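Local coordinates for alpha-amylase (Eubacterium rectale DSM 17629, PDB 6AZ5), which probably binds starch and related alpha-glucans, serving as a family 41 carbohydrate-binding module of a cell-surface amylase from a human gut bacterium, at residues F5-N11 and E98-D104; G64-K70 and A86-I92; Y36-T41 and F52-I56; M27-L32 and I56-N62. One frame throughout, in Å; residues are numbered along the deposited sequence.

Contact 1 of 4, residues F5-N11 and E98-D104; sequences FTIYYYN and EVLYYVD
Tyr9 OH is gripped from two directions: it donates to Asp104 OD1 at 2.6 Å and receives Asn11 ND2 at 3.0 Å, while Asn11 OD1 takes the backbone N of Asp13. The hydroxyl lies close to the Asn11 amide plane. Asp104 OD1 sits at the edge of the Tyr9 ring; the ring and carboxylate planes are 76° apart, and the hydroxyl meets OD1 from above the carboxylate plane. Tyr73 OH also bonds to this oxygen, and Asp84 brings a second carboxylate close, which may raise the proton affinity of the pair. Tyr9 and Tyr102 have CG anti to the backbone N (chi1 171° and 178°); the two side chains run alongside each other, and the edge of the Tyr9 ring meets the face of Tyr102, Tyr9 CD1 to Tyr102 CD2 3.6 Å. On the opposite sheet face Tyr8 turns its edge, offset, to the face of Tyr101, Tyr8 CD2 to Tyr101 CE1 3.4 Å. Six backbone bonds lace the parallel strands, from Thr6 N-Glu98 O to Asp104 N-Tyr10 O. Strand 3-10 pairs on its other side with strand 49-58, while Ile7 packs inward on Leu69 of strand 66-72 and Leu100 on Phe90 of strand 88-91.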
# COMPACT_ATOMS: atom_id res chain seq x y z
N PHE A 5 -7.96 6.94 -2.66
CA PHE A 5 -7.96 5.53 -3.00
C PHE A 5 -7.55 4.69 -1.80
O PHE A 5 -6.96 5.19 -0.85
CB PHE A 5 -7.03 5.24 -4.19
CG PHE A 5 -5.59 5.62 -3.95
CD1 PHE A 5 -5.14 6.90 -4.25
CD2 PHE A 5 -4.69 4.69 -3.46
CE1 PHE A 5 -3.81 7.25 -4.05
CE2 PHE A 5 -3.36 5.04 -3.25
CZ PHE A 5 -2.92 6.31 -3.54
N THR A 6 -7.90 3.41 -1.84
CA THR A 6 -7.52 2.47 -0.80
C THR A 6 -6.38 1.62 -1.32
O THR A 6 -6.34 1.26 -2.50
CB THR A 6 -8.71 1.58 -0.40
OG1 THR A 6 -9.79 2.40 0.05
CG2 THR A 6 -8.32 0.62 0.71
N ILE A 7 -5.42 1.30 -0.46
CA ILE A 7 -4.38 0.37 -0.84
C ILE A 7 -4.21 -0.72 0.20
O ILE A 7 -4.01 -0.46 1.39
CB ILE A 7 -3.04 1.10 -1.12
CG1 ILE A 7 -1.91 0.09 -1.32
CG2 ILE A 7 -2.70 2.08 -0.01
CD1 ILE A 7 -0.72 0.68 -2.06
N TYR A 8 -4.34 -1.97 -0.26
CA TYR A 8 -4.13 -3.15 0.56
C TYR A 8 -2.71 -3.67 0.39
O TYR A 8 -2.17 -3.63 -0.71
CB TYR A 8 -5.11 -4.26 0.19
CG TYR A 8 -6.58 -3.93 0.31
CD1 TYR A 8 -7.04 -3.08 1.30
CD2 TYR A 8 -7.50 -4.48 -0.56
CE1 TYR A 8 -8.39 -2.78 1.42
CE2 TYR A 8 -8.85 -4.19 -0.46
CZ TYR A 8 -9.29 -3.34 0.53
OH TYR A 8 -10.63 -3.05 0.63
N TYR A 9 -2.13 -4.17 1.48
CA TYR A 9 -0.78 -4.74 1.43
C TYR A 9 -0.70 -6.10 2.12
O TYR A 9 -1.19 -6.27 3.24
CB TYR A 9 0.23 -3.78 2.05
CG TYR A 9 1.61 -4.36 2.25
CD1 TYR A 9 2.46 -4.60 1.16
CD2 TYR A 9 2.09 -4.66 3.52
CE1 TYR A 9 3.73 -5.13 1.34
CE2 TYR A 9 3.36 -5.19 3.71
CZ TYR A 9 4.17 -5.42 2.61
OH TYR A 9 5.44 -5.94 2.80
N TYR A 10 -0.08 -7.06 1.45
CA TYR A 10 0.07 -8.38 2.04
C TYR A 10 1.54 -8.79 2.09
O TYR A 10 2.28 -8.63 1.13
CB TYR A 10 -0.73 -9.43 1.28
CG TYR A 10 -0.52 -10.83 1.80
CD1 TYR A 10 -1.23 -11.29 2.90
CD2 TYR A 10 0.39 -11.69 1.20
CE1 TYR A 10 -1.04 -12.58 3.39
CE2 TYR A 10 0.59 -12.97 1.68
CZ TYR A 10 -0.12 -13.41 2.77
OH TYR A 10 0.07 -14.69 3.25
N ASN A 11 1.93 -9.32 3.25
CA ASN A 11 3.25 -9.89 3.46
C ASN A 11 3.10 -11.06 4.42
O ASN A 11 2.72 -10.87 5.58
CB ASN A 11 4.23 -8.85 4.00
CG ASN A 11 5.66 -9.36 4.05
OD1 ASN A 11 5.91 -10.54 4.30
ND2 ASN A 11 6.61 -8.47 3.81
N GLU A 98 -11.40 3.31 -6.06
CA GLU A 98 -10.09 2.82 -6.48
C GLU A 98 -9.41 2.03 -5.37
O GLU A 98 -9.21 2.52 -4.26
CB GLU A 98 -9.19 3.97 -6.93
CG GLU A 98 -7.82 3.46 -7.38
CD GLU A 98 -6.99 4.51 -8.09
OE1 GLU A 98 -7.35 5.70 -8.06
OE2 GLU A 98 -5.96 4.13 -8.67
N VAL A 99 -9.07 0.79 -5.68
CA VAL A 99 -8.38 -0.08 -4.75
C VAL A 99 -7.11 -0.60 -5.39
O VAL A 99 -7.13 -1.07 -6.53
CB VAL A 99 -9.28 -1.25 -4.32
CG1 VAL A 99 -8.49 -2.26 -3.51
CG2 VAL A 99 -10.45 -0.72 -3.52
N LEU A 100 -6.00 -0.51 -4.67
CA LEU A 100 -4.74 -1.11 -5.11
C LEU A 100 -4.40 -2.33 -4.26
O LEU A 100 -4.56 -2.32 -3.04
CB LEU A 100 -3.61 -0.09 -5.07
CG LEU A 100 -3.44 0.82 -6.30
CD1 LEU A 100 -3.32 -0.00 -7.57
CD2 LEU A 100 -4.56 1.84 -6.42
N TYR A 101 -3.95 -3.39 -4.93
CA TYR A 101 -3.51 -4.60 -4.25
C TYR A 101 -2.00 -4.73 -4.36
O TYR A 101 -1.45 -4.99 -5.43
CB TYR A 101 -4.18 -5.83 -4.83
CG TYR A 101 -5.68 -5.84 -4.65
CD1 TYR A 101 -6.25 -6.39 -3.51
CD2 TYR A 101 -6.51 -5.28 -5.60
CE1 TYR A 101 -7.62 -6.39 -3.34
CE2 TYR A 101 -7.87 -5.27 -5.43
CZ TYR A 101 -8.43 -5.83 -4.30
OH TYR A 101 -9.79 -5.81 -4.15
N TYR A 102 -1.34 -4.54 -3.23
CA TYR A 102 0.10 -4.56 -3.17
C TYR A 102 0.55 -5.82 -2.44
O TYR A 102 0.48 -5.91 -1.22
CB TYR A 102 0.62 -3.28 -2.50
CG TYR A 102 2.12 -3.17 -2.33
CD1 TYR A 102 2.99 -3.99 -3.02
CD2 TYR A 102 2.66 -2.17 -1.51
CE1 TYR A 102 4.36 -3.86 -2.87
CE2 TYR A 102 4.03 -2.03 -1.36
CZ TYR A 102 4.88 -2.88 -2.05
OH TYR A 102 6.24 -2.75 -1.91
N VAL A 103 0.98 -6.81 -3.22
CA VAL A 103 1.63 -7.98 -2.68
C VAL A 103 3.12 -7.69 -2.60
O VAL A 103 3.73 -7.29 -3.59
CB VAL A 103 1.38 -9.24 -3.53
CG1 VAL A 103 2.40 -10.33 -3.19
CG2 VAL A 103 -0.04 -9.75 -3.32
N ASP A 104 3.69 -7.84 -1.40
CA ASP A 104 5.12 -7.67 -1.20
C ASP A 104 5.86 -8.51 -2.22
O ASP A 104 5.63 -9.72 -2.32
CB ASP A 104 5.51 -8.06 0.23
CG ASP A 104 6.93 -7.68 0.56
OD1 ASP A 104 7.15 -6.51 0.95
OD2 ASP A 104 7.84 -8.53 0.42

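Contact 2 of 4, residues G64-K70 and A86-I92; sequences GKTVGLK and ADRSFTI
Val67 stands over one face of the Phe90 ring while Leu69 comes to its edge, two neighbours on the inward side of an antiparallel strand pair in this beta-sandwich module. Phe90 CG lies between its backbone N and carbonyl carbon (chi1 67°), which lays the ring alongside Val67, and the CB of Val67 makes a CH-pi contact 4.3 Å from the ring centroid. Leu69 crosses the ring at about a right angle, with CD2 4.0 Å from Phe90 CD1. One methyl of Val67, CG2, meets Ile92 CD1 at 3.6 Å, the two side chains crossing obliquely. At the far end Lys70, bent at chi3 (72°), swings its ammonium across to Asp87, where NZ meets OD1 at 2.6 Å, nearly head-on to the C-O bond. With a methionine in place of Lys70, the Asp87 carboxylate would probably be left without its positive mate. Arg88 instead turns away to a salt bridge with Asp84, and Ala86 CB covers part of one guanidinium face. Val67 with Phe90 and Leu69 with Arg88 are hydrogen-bonded pairs. On the outer face Thr66 OG1 and Thr91 OG1 form a weak hydrogen bond at 3.5 Å.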
# COMPACT_ATOMS: atom_id res chain seq x y z
N GLY A 64 -3.91 9.96 -12.79
CA GLY A 64 -3.21 9.64 -14.02
C GLY A 64 -1.70 9.64 -13.87
O GLY A 64 -0.99 9.13 -14.72
N LYS A 65 -1.22 10.22 -12.77
CA LYS A 65 0.22 10.25 -12.49
C LYS A 65 0.70 8.92 -11.91
O LYS A 65 -0.06 8.18 -11.29
CB LYS A 65 0.56 11.38 -11.53
CG LYS A 65 0.23 12.77 -12.05
CD LYS A 65 1.50 13.60 -12.20
CE LYS A 65 1.21 15.09 -12.04
NZ LYS A 65 0.21 15.56 -13.03
N THR A 66 1.98 8.63 -12.11
CA THR A 66 2.56 7.42 -11.57
C THR A 66 3.15 7.67 -10.18
O THR A 66 3.88 8.64 -9.96
CB THR A 66 3.64 6.86 -12.50
OG1 THR A 66 3.04 6.53 -13.76
CG2 THR A 66 4.28 5.60 -11.91
N VAL A 67 2.82 6.78 -9.24
CA VAL A 67 3.33 6.86 -7.88
C VAL A 67 4.45 5.87 -7.67
O VAL A 67 4.34 4.71 -8.04
CB VAL A 67 2.22 6.58 -6.86
CG1 VAL A 67 2.80 6.40 -5.46
CG2 VAL A 67 1.19 7.69 -6.88
N GLY A 68 5.55 6.34 -7.07
CA GLY A 68 6.61 5.45 -6.65
C GLY A 68 6.41 5.09 -5.19
O GLY A 68 6.06 5.95 -4.39
N LEU A 69 6.63 3.83 -4.84
CA LEU A 69 6.46 3.42 -3.46
C LEU A 69 7.18 2.11 -3.13
O LEU A 69 7.53 1.34 -4.01
CB LEU A 69 4.98 3.27 -3.11
CG LEU A 69 4.35 1.91 -3.41
CD1 LEU A 69 2.99 1.80 -2.75
CD2 LEU A 69 4.23 1.65 -4.91
N LYS A 70 7.38 1.87 -1.84
CA LYS A 70 7.80 0.57 -1.35
C LYS A 70 7.37 0.39 0.10
O LYS A 70 7.35 1.34 0.88
CB LYS A 70 9.32 0.40 -1.50
CG LYS A 70 10.12 1.40 -0.70
CD LYS A 70 11.61 1.31 -1.02
CE LYS A 70 11.92 1.85 -2.40
NZ LYS A 70 13.38 2.04 -2.60
N ALA A 86 12.22 -4.22 -3.73
CA ALA A 86 12.56 -3.26 -4.81
C ALA A 86 11.61 -2.06 -4.91
O ALA A 86 10.56 -2.04 -4.27
CB ALA A 86 12.60 -3.97 -6.17
N ASP A 87 12.01 -1.06 -5.70
CA ASP A 87 11.13 0.06 -6.08
C ASP A 87 9.87 -0.44 -6.76
O ASP A 87 9.94 -1.20 -7.73
CB ASP A 87 11.85 1.02 -7.03
CG ASP A 87 12.67 2.08 -6.32
OD1 ASP A 87 13.12 1.82 -5.18
OD2 ASP A 87 12.87 3.17 -6.90
N ARG A 88 8.71 0.02 -6.30
CA ARG A 88 7.46 -0.34 -6.95
C ARG A 88 6.79 0.90 -7.53
O ARG A 88 7.25 2.02 -7.32
CB ARG A 88 6.51 -1.04 -5.98
CG ARG A 88 7.13 -2.20 -5.23
CD ARG A 88 7.82 -3.18 -6.16
NE ARG A 88 8.35 -4.33 -5.42
CZ ARG A 88 9.13 -5.27 -5.94
NH1 ARG A 88 9.49 -5.22 -7.22
NH2 ARG A 88 9.55 -6.27 -5.17
N SER A 89 5.70 0.69 -8.26
CA SER A 89 4.94 1.80 -8.81
C SER A 89 3.56 1.38 -9.29
O SER A 89 3.31 0.20 -9.56
CB SER A 89 5.69 2.47 -9.96
OG SER A 89 5.77 1.61 -11.08
N PHE A 90 2.67 2.36 -9.39
CA PHE A 90 1.36 2.17 -10.00
C PHE A 90 0.85 3.51 -10.49
O PHE A 90 1.45 4.55 -10.21
CB PHE A 90 0.36 1.53 -9.03
CG PHE A 90 -0.02 2.41 -7.86
CD1 PHE A 90 0.74 2.40 -6.70
CD2 PHE A 90 -1.16 3.21 -7.91
CE1 PHE A 90 0.39 3.20 -5.62
CE2 PHE A 90 -1.51 4.01 -6.82
CZ PHE A 90 -0.74 4.00 -5.67
N THR A 91 -0.26 3.48 -11.22
CA THR A 91 -0.85 4.71 -11.72
C THR A 91 -2.19 4.95 -11.05
O THR A 91 -3.01 4.05 -10.94
CB THR A 91 -1.02 4.65 -13.26
OG1 THR A 91 0.26 4.43 -13.87
CG2 THR A 91 -1.60 5.95 -13.79
N ILE A 92 -2.40 6.17 -10.57
CA ILE A 92 -3.66 6.54 -9.94
C ILE A 92 -4.76 6.59 -10.99
O ILE A 92 -4.75 7.45 -11.87
CB ILE A 92 -3.53 7.88 -9.22
CG1 ILE A 92 -2.36 7.84 -8.24
CG2 ILE A 92 -4.83 8.24 -8.52
CD1 ILE A 92 -1.91 9.20 -7.76

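Contact 3 of 4, residues Y36-T41 and F52-I56; sequences YVFDGT and FKQTI
The ring of Phe38 is sandwiched: Gln54 NE2 lies 3.4 Å above the centre of one face, Phe52 CB packs against the opposite face nearer the rim, and Lys53 C sits at the edge in plane. The Gln54 amide is tilted 65° to the ring. Its CG lies between the backbone N and the carbonyl carbon (chi1 65°), and from there the extended chain carries NE2 over Phe38 and on to Tyr36 O, where it donates a fairly straight bond of 2.9 Å from above the carbonyl plane. With an alanine at Gln54, Tyr36 O would probably lose this donor and a gap would open over one face of Phe38. The two strands, 35-44 and 49-58, are arms of a beta hairpin interrupted here by a classic beta bulge: Asp39 and Gly40 both face Lys53, whose carbonyl receives Asp39 N at 3.3 Å and, weakly, Gly40 N. Lys53 N returns a bond to Gly40 O at 2.8 Å. The Lys53 side chain runs extended past Gly40. Lys53 NZ then makes a weak bond to Thr41 O, and one water joins the same two atoms. A second water donates to Asp39 OD1 and accepts from Thr55 N at 3.0 Å.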
# COMPACT_ATOMS: atom_id res chain seq x y z
N TYR A 36 3.52 6.63 4.95
CA TYR A 36 2.07 6.45 4.97
C TYR A 36 1.75 5.14 5.68
O TYR A 36 2.00 4.06 5.14
CB TYR A 36 1.49 6.48 3.55
CG TYR A 36 1.65 7.81 2.88
CD1 TYR A 36 2.85 8.16 2.27
CD2 TYR A 36 0.63 8.74 2.88
CE1 TYR A 36 3.02 9.40 1.68
CE2 TYR A 36 0.78 9.97 2.29
CZ TYR A 36 1.98 10.30 1.69
OH TYR A 36 2.14 11.53 1.10
N VAL A 37 1.19 5.25 6.88
CA VAL A 37 1.10 4.12 7.81
C VAL A 37 -0.23 3.38 7.73
O VAL A 37 -1.29 3.99 7.74
CB VAL A 37 1.32 4.60 9.28
CG1 VAL A 37 1.10 3.46 10.26
CG2 VAL A 37 2.71 5.20 9.46
N PHE A 38 -0.18 2.06 7.65
CA PHE A 38 -1.39 1.26 7.65
C PHE A 38 -2.06 1.35 9.01
O PHE A 38 -1.40 1.26 10.05
CB PHE A 38 -1.09 -0.19 7.29
CG PHE A 38 -0.61 -0.37 5.88
CD1 PHE A 38 -1.52 -0.44 4.83
CD2 PHE A 38 0.74 -0.47 5.60
CE1 PHE A 38 -1.09 -0.59 3.53
CE2 PHE A 38 1.18 -0.63 4.30
CZ PHE A 38 0.26 -0.68 3.26
N ASP A 39 -3.38 1.53 9.01
CA ASP A 39 -4.11 1.67 10.26
C ASP A 39 -5.38 0.82 10.30
O ASP A 39 -6.22 0.99 11.18
CB ASP A 39 -4.46 3.14 10.51
CG ASP A 39 -5.14 3.81 9.32
OD1 ASP A 39 -5.50 3.11 8.35
OD2 ASP A 39 -5.33 5.05 9.37
N GLY A 40 -5.52 -0.09 9.34
CA GLY A 40 -6.67 -0.97 9.30
C GLY A 40 -6.36 -2.30 8.65
O GLY A 40 -5.24 -2.53 8.20
N THR A 41 -7.34 -3.19 8.62
CA THR A 41 -7.18 -4.47 7.94
C THR A 41 -8.35 -4.75 7.01
O THR A 41 -9.43 -4.19 7.16
CB THR A 41 -7.06 -5.66 8.92
OG1 THR A 41 -8.33 -5.89 9.55
CG2 THR A 41 -6.01 -5.39 9.98
N PHE A 52 -3.14 -5.57 5.22
CA PHE A 52 -3.07 -4.23 5.81
C PHE A 52 -3.87 -3.29 4.90
O PHE A 52 -3.84 -3.44 3.69
CB PHE A 52 -1.63 -3.73 5.93
CG PHE A 52 -0.78 -4.49 6.91
CD1 PHE A 52 -0.05 -5.60 6.50
CD2 PHE A 52 -0.71 -4.10 8.24
CE1 PHE A 52 0.73 -6.30 7.39
CE2 PHE A 52 0.07 -4.80 9.14
CZ PHE A 52 0.79 -5.90 8.71
N LYS A 53 -4.57 -2.32 5.47
CA LYS A 53 -5.23 -1.35 4.62
C LYS A 53 -5.01 0.08 5.10
O LYS A 53 -4.75 0.32 6.28
CB LYS A 53 -6.74 -1.64 4.52
CG LYS A 53 -7.59 -0.91 5.53
CD LYS A 53 -9.06 -1.29 5.41
CE LYS A 53 -9.87 -0.69 6.56
NZ LYS A 53 -11.22 -1.31 6.65
N GLN A 54 -5.10 1.01 4.16
CA GLN A 54 -5.15 2.43 4.48
C GLN A 54 -5.73 3.18 3.29
O GLN A 54 -5.75 2.67 2.17
CB GLN A 54 -3.77 2.97 4.83
CG GLN A 54 -2.77 2.93 3.68
CD GLN A 54 -1.46 3.60 4.05
OE1 GLN A 54 -1.43 4.76 4.46
NE2 GLN A 54 -0.36 2.85 3.92
N THR A 55 -6.22 4.39 3.53
CA THR A 55 -6.68 5.24 2.44
C THR A 55 -5.71 6.38 2.25
O THR A 55 -5.07 6.84 3.19
CB THR A 55 -8.09 5.79 2.70
OG1 THR A 55 -8.07 6.54 3.92
CG2 THR A 55 -9.10 4.67 2.81
N ILE A 56 -5.58 6.84 1.01
CA ILE A 56 -4.61 7.86 0.70
C ILE A 56 -5.24 8.89 -0.23
O ILE A 56 -5.91 8.53 -1.20
CB ILE A 56 -3.34 7.24 0.09
CG1 ILE A 56 -2.54 6.53 1.19
CG2 ILE A 56 -2.49 8.30 -0.56
CD1 ILE A 56 -1.35 5.74 0.70
O HOH W 1 -5.95 5.41 6.37
O HOH W 2 -11.62 -3.78 8.53

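Contact 4 of 4, residues M27-L32 and I56-N62; sequences MWNAGL and ITVAGSN
Met27 sets CG beside its backbone N (chi1 -47°) and then runs extended to SD, which meets Ile56 tip to tip, 3.5 Å from CD1. A bend at chi3 (78°) folds the terminal methyl back, yet CE stays 4.0 Å from the same CD1. Leu32 reaches the same strand by another route: with CG again beside the backbone N (chi1 -60°), its CD2 packs obliquely against both Ile56 CG2, 3.9 Å away, and Val58 CG1, at 3.8 Å. Ile56 therefore works with two branches, CD1 for the methionine and CG2 for the leucine. The type I' beta turn from Asn29 to Leu32 carries the chain from strand 24-29 into strand 32-33, closed by Leu32 N to Asn29 O. Gly31 has backbone angles that call for glycine, and a CB there would also run into Asn62 ND2. That amide lies 2.8 Å from Ala30 O, but the angle is too poor for a hydrogen bond. Asn62 itself ends a short 3-10 segment. Val67 and Leu69 of strand 66-72 pack on Met27 from their side, and Phe5 and Ile7 of strand 3-10 do the same for Ile56, making this one end of the sandwich core. Sulfur and methyl groups carry the join, so it probably holds by close apolar packing rather than by directional polar bonds.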
# COMPACT_ATOMS: atom_id res chain seq x y z
N MET A 27 6.43 6.65 0.02
CA MET A 27 5.89 7.01 -1.28
C MET A 27 6.46 8.32 -1.80
O MET A 27 6.85 9.19 -1.02
CB MET A 27 4.37 7.08 -1.22
CG MET A 27 3.73 5.89 -0.53
SD MET A 27 1.93 5.99 -0.47
CE MET A 27 1.51 5.52 -2.15
N TRP A 28 6.52 8.45 -3.12
CA TRP A 28 6.99 9.67 -3.76
C TRP A 28 6.30 9.91 -5.11
O TRP A 28 5.65 9.01 -5.65
CB TRP A 28 8.51 9.63 -3.94
CG TRP A 28 9.01 8.54 -4.85
CD1 TRP A 28 9.33 8.66 -6.17
CD2 TRP A 28 9.29 7.18 -4.50
NE1 TRP A 28 9.77 7.47 -6.66
CE2 TRP A 28 9.76 6.54 -5.66
CE3 TRP A 28 9.17 6.44 -3.32
CZ2 TRP A 28 10.12 5.19 -5.67
CZ3 TRP A 28 9.53 5.10 -3.33
CH2 TRP A 28 9.99 4.49 -4.51
N ASN A 29 6.43 11.13 -5.63
CA ASN A 29 5.70 11.62 -6.81
C ASN A 29 4.19 11.73 -6.62
O ASN A 29 3.64 11.21 -5.66
CB ASN A 29 5.99 10.74 -8.04
CG ASN A 29 7.46 10.69 -8.38
OD1 ASN A 29 8.00 9.62 -8.64
ND2 ASN A 29 8.11 11.85 -8.37
N ALA A 30 3.55 12.43 -7.56
CA ALA A 30 2.11 12.68 -7.55
C ALA A 30 1.67 13.39 -6.27
O ALA A 30 0.56 13.17 -5.78
CB ALA A 30 1.34 11.37 -7.73
N GLY A 31 2.54 14.25 -5.75
CA GLY A 31 2.23 15.03 -4.56
C GLY A 31 2.55 14.29 -3.28
O GLY A 31 2.58 14.88 -2.20
N LEU A 32 2.78 12.99 -3.39
CA LEU A 32 3.05 12.17 -2.21
C LEU A 32 4.49 12.33 -1.74
O LEU A 32 5.40 12.54 -2.54
CB LEU A 32 2.76 10.70 -2.51
CG LEU A 32 1.31 10.42 -2.92
CD1 LEU A 32 1.18 8.98 -3.37
CD2 LEU A 32 0.37 10.70 -1.76
N ILE A 56 -5.58 6.84 1.01
CA ILE A 56 -4.61 7.86 0.70
C ILE A 56 -5.24 8.89 -0.23
O ILE A 56 -5.91 8.53 -1.20
CB ILE A 56 -3.34 7.24 0.09
CG1 ILE A 56 -2.54 6.53 1.19
CG2 ILE A 56 -2.49 8.30 -0.56
CD1 ILE A 56 -1.35 5.74 0.70
N THR A 57 -5.06 10.16 0.10
CA THR A 57 -5.69 11.24 -0.63
C THR A 57 -4.67 11.97 -1.48
O THR A 57 -3.62 12.38 -0.98
CB THR A 57 -6.37 12.24 0.32
OG1 THR A 57 -7.36 11.55 1.10
CG2 THR A 57 -7.03 13.37 -0.45
N VAL A 58 -4.97 12.12 -2.77
CA VAL A 58 -4.16 12.95 -3.65
C VAL A 58 -5.02 14.06 -4.26
O VAL A 58 -6.25 13.96 -4.29
CB VAL A 58 -3.51 12.12 -4.78
CG1 VAL A 58 -2.44 11.21 -4.23
CG2 VAL A 58 -4.57 11.33 -5.53
N ALA A 59 -4.37 15.12 -4.72
CA ALA A 59 -5.07 16.18 -5.45
C ALA A 59 -5.68 15.60 -6.72
O ALA A 59 -5.14 14.64 -7.29
CB ALA A 59 -4.12 17.31 -5.79
N GLY A 60 -6.80 16.16 -7.15
CA GLY A 60 -7.50 15.70 -8.33
C GLY A 60 -6.64 15.75 -9.58
O GLY A 60 -6.70 14.87 -10.43
N SER A 61 -5.82 16.79 -9.68
CA SER A 61 -4.95 16.98 -10.84
C SER A 61 -3.85 15.92 -10.93
O SER A 61 -3.11 15.87 -11.91
CB SER A 61 -4.33 18.38 -10.81
OG SER A 61 -3.73 18.63 -9.55
N ASN A 62 -3.75 15.08 -9.90
CA ASN A 62 -2.73 14.03 -9.88
C ASN A 62 -3.26 12.68 -10.30
O ASN A 62 -2.52 11.69 -10.28
CB ASN A 62 -2.10 13.92 -8.49
CG ASN A 62 -1.02 14.95 -8.26
OD1 ASN A 62 -0.38 15.42 -9.20
ND2 ASN A 62 -0.80 15.30 -7.00

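All four contacts belong to one curled beta-sheet system of a module without alpha-helix. Contact 1 closes a loop that encloses the rest, linking a strand near the N-terminus to the last strand, 99-103, and so joins distant parts of the sequence. Contact 3, the hairpin 35-44 and 49-58, nests inside contact 4, and contact 2 follows both. Contacts 1 and 3 have centres about 9 Å apart and meet where strands 3-10 and 49-58 are neighbours; contacts 3 and 4 share Ile56. Strands 24-29 and 66-72, also neighbours, bring contacts 2 and 4 to about 10 Å between centres. Contacts 2 and 3 have centres about 16 Å apart, on opposite sides of the chain's centre.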